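Local coordinates for putative uncharacterized protein TTHB187 (Thermus thermophilus HB8, PDB 3SK9), which is the N-terminal HD domain of Cas3, a nuclease that cuts single-stranded DNA with transition metals, in CRISPR defence against mobile genetic elements, at residues 15-19 with 81-85. Residues are numbered along the deposited sequence; the frame is centred on the assembly and turned at random.
Sequences LWAKS and PVFQA
At the surface of the HD nuclease domain, the side-chain amide of Q84 pairs with both backbone polar groups of K18, joining the loop after helix 60-71 to the extended chain that follows helix 10-16. Two nearly straight bonds define the pairing. K18 N donates to Q84 OE1 (2.8 Å, 174°), tilted 35° from the glutamine's carbonyl plane. Q84 NE2 donates to K18 O at 2.9 Å, on a lone pair in the carbonyl plane. Q84 CG lies beside its backbone N, opposite the carbonyl carbon (chi1 -60°), and a bend at chi2 turns the amide to K18. Together the two bonds set the amide's orientation; NE2 has a second acceptor in K78 O. One water donates to K18 O and F83 O, adding a second bridge. The six-membered end of the W16 ring lies beside Q84, CZ3 to CB 3.7 Å, and A85 O meets the indole edge at CH2, 3.4 Å away; both side chains touch W166 of helix 165-181. Bends at chi2 and chi4 curl K18 back, so that NZ hydrogen-bonds W16 O (2.7 Å) in its carbonyl plane. Such two-point glutamine-to-backbone pairing, resembling how a strand edge is bonded through one residue's N-H and C=O, here links two loops near the HD metal site.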
ATOM      1  N   LEU A  15       9.398 -10.320   8.987  1.00 21.71           N
ATOM      2  CA  LEU A  15       8.443 -10.228  10.095  1.00 22.31           C
ATOM      3  C   LEU A  15       8.905  -9.320  11.255  1.00 26.26           C
ATOM      4  O   LEU A  15       8.078  -8.737  11.963  1.00 27.62           O
ATOM      5  CB  LEU A  15       8.064 -11.622  10.601  1.00 21.36           C
ATOM      6  CG  LEU A  15       7.330 -12.493   9.530  1.00 35.03           C
ATOM      7  CD1 LEU A  15       7.237 -14.025   9.876  1.00 36.77           C
ATOM      8  CD2 LEU A  15       5.951 -11.945   9.235  1.00 39.15           C
ATOM      9  N   TRP A  16      10.214  -9.150  11.402  1.00 22.58           N
ATOM     10  CA  TRP A  16      10.767  -8.333  12.480  1.00 27.74           C
ATOM     11  C   TRP A  16      10.633  -6.852  12.210  1.00 27.02           C
ATOM     12  O   TRP A  16      10.572  -6.057  13.147  1.00 26.74           O
ATOM     13  CB  TRP A  16      12.250  -8.676  12.728  1.00 25.29           C
ATOM     14  CG  TRP A  16      12.967  -7.723  13.668  1.00 31.59           C
ATOM     15  CD1 TRP A  16      13.003  -7.788  15.055  1.00 32.01           C
ATOM     16  CD2 TRP A  16      13.784  -6.593  13.301  1.00 27.41           C
ATOM     17  NE1 TRP A  16      13.777  -6.758  15.547  1.00 35.17           N
ATOM     18  CE2 TRP A  16      14.253  -6.005  14.498  1.00 32.22           C
ATOM     19  CE3 TRP A  16      14.150  -6.017  12.084  1.00 24.40           C
ATOM     20  CZ2 TRP A  16      15.079  -4.874  14.501  1.00 31.45           C
ATOM     21  CZ3 TRP A  16      14.972  -4.879  12.098  1.00 32.29           C
ATOM     22  CH2 TRP A  16      15.427  -4.330  13.303  1.00 32.95           C
ATOM     23  N   ALA A  17      10.629  -6.461  10.932  1.00 19.68           N
ATOM     24  CA  ALA A  17      10.466  -5.055  10.567  1.00 19.35           C
ATOM     25  C   ALA A  17       9.204  -4.511  11.209  1.00 19.25           C
ATOM     26  O   ALA A  17       8.174  -5.159  11.140  1.00 20.74           O
ATOM     27  CB  ALA A  17      10.393  -4.918   9.071  1.00 21.11           C
ATOM     28  N   LYS A  18       9.302  -3.360  11.864  1.00 19.25           N
ATOM     29  CA  LYS A  18       8.143  -2.734  12.538  1.00 21.27           C
ATOM     30  C   LYS A  18       7.533  -1.535  11.794  1.00 21.88           C
ATOM     31  O   LYS A  18       8.212  -0.870  10.997  1.00 22.73           O
ATOM     32  CB  LYS A  18       8.569  -2.238  13.927  1.00 20.15           C
ATOM     33  CG  LYS A  18       9.321  -3.322  14.738  1.00 21.70           C
ATOM     34  CD  LYS A  18       8.409  -4.487  15.055  1.00 21.90           C
ATOM     35  CE  LYS A  18       9.013  -5.409  16.158  1.00 27.56           C
ATOM     36  NZ  LYS A  18      10.430  -5.669  15.860  1.00 27.34           N
ATOM     37  N   SER A  19       6.270  -1.224  12.094  1.00 16.88           N
ATOM     38  CA  SER A  19       5.682   0.017  11.585  1.00 18.02           C
ATOM     39  C   SER A  19       5.039   0.772  12.752  1.00 38.72           C
ATOM     40  O   SER A  19       4.081   0.288  13.358  1.00 34.82           O
ATOM     41  CB  SER A  19       4.615  -0.251  10.535  1.00 32.99           C
ATOM     42  OG  SER A  19       4.054   0.974  10.065  1.00 34.89           O
ATOM     43  N   PRO A  81      17.176  -0.868   7.054  1.00 28.62           N
ATOM     44  CA  PRO A  81      17.724  -0.625   8.404  1.00 29.14           C
ATOM     45  C   PRO A  81      17.558   0.839   8.829  1.00 35.57           C
ATOM     46  O   PRO A  81      17.424   1.121  10.001  1.00 36.17           O
ATOM     47  CB  PRO A  81      19.230  -0.939   8.261  1.00 34.80           C
ATOM     48  CG  PRO A  81      19.410  -1.675   6.999  1.00 37.07           C
ATOM     49  CD  PRO A  81      18.138  -1.485   6.132  1.00 26.21           C
ATOM     50  N   VAL A  82      17.570   1.756   7.865  1.00 32.57           N
ATOM     51  CA  VAL A  82      17.368   3.171   8.116  1.00 30.25           C
ATOM     52  C   VAL A  82      16.107   3.474   8.970  1.00 34.82           C
ATOM     53  O   VAL A  82      16.097   4.403   9.785  1.00 39.01           O
ATOM     54  CB  VAL A  82      17.243   3.909   6.757  1.00 35.78           C
ATOM     55  CG1 VAL A  82      16.657   5.265   6.943  1.00 41.54           C
ATOM     56  CG2 VAL A  82      18.602   3.982   6.078  1.00 44.25           C
ATOM     57  N   PHE A  83      15.050   2.701   8.790  1.00 26.26           N
ATOM     58  CA  PHE A  83      13.789   2.941   9.529  1.00 25.02           C
ATOM     59  C   PHE A  83      13.503   1.923  10.667  1.00 33.94           C
ATOM     60  O   PHE A  83      12.389   1.868  11.173  1.00 33.94           O
ATOM     61  CB  PHE A  83      12.611   2.956   8.538  1.00 26.06           C
ATOM     62  CG  PHE A  83      12.800   3.928   7.409  1.00 27.19           C
ATOM     63  CD1 PHE A  83      13.193   3.485   6.154  1.00 24.02           C
ATOM     64  CD2 PHE A  83      12.650   5.299   7.627  1.00 28.53           C
ATOM     65  CE1 PHE A  83      13.397   4.382   5.127  1.00 27.26           C
ATOM     66  CE2 PHE A  83      12.865   6.214   6.612  1.00 29.48           C
ATOM     67  CZ  PHE A  83      13.245   5.763   5.356  1.00 26.66           C
ATOM     68  N   GLN A  84      14.500   1.129  11.066  1.00 24.52           N
ATOM     69  CA  GLN A  84      14.274   0.104  12.051  1.00 24.73           C
ATOM     70  C   GLN A  84      15.347   0.282  13.132  1.00 32.52           C
ATOM     71  O   GLN A  84      16.325   0.996  12.927  1.00 35.72           O
ATOM     72  CB  GLN A  84      14.384  -1.267  11.387  1.00 25.16           C
ATOM     73  CG  GLN A  84      13.355  -1.472  10.245  1.00 24.39           C
ATOM     74  CD  GLN A  84      11.917  -1.523  10.769  1.00 23.51           C
ATOM     75  OE1 GLN A  84      11.687  -1.915  11.915  1.00 24.82           O
ATOM     76  NE2 GLN A  84      10.938  -1.140   9.918  1.00 22.71           N
ATOM     77  N   ALA A  85      15.145  -0.360  14.276  1.00 41.47           N
ATOM     78  CA  ALA A  85      16.024  -0.158  15.433  1.00 49.17           C
ATOM     79  C   ALA A  85      17.331  -0.941  15.310  1.00 52.69           C
ATOM     80  O   ALA A  85      17.469  -1.844  14.484  1.00 56.87           O
ATOM     81  CB  ALA A  85      15.289  -0.537  16.705  1.00 54.70           C
TER
HETATM   82  O   HOH W   1       9.442   1.865  11.067  1.00 37.05           O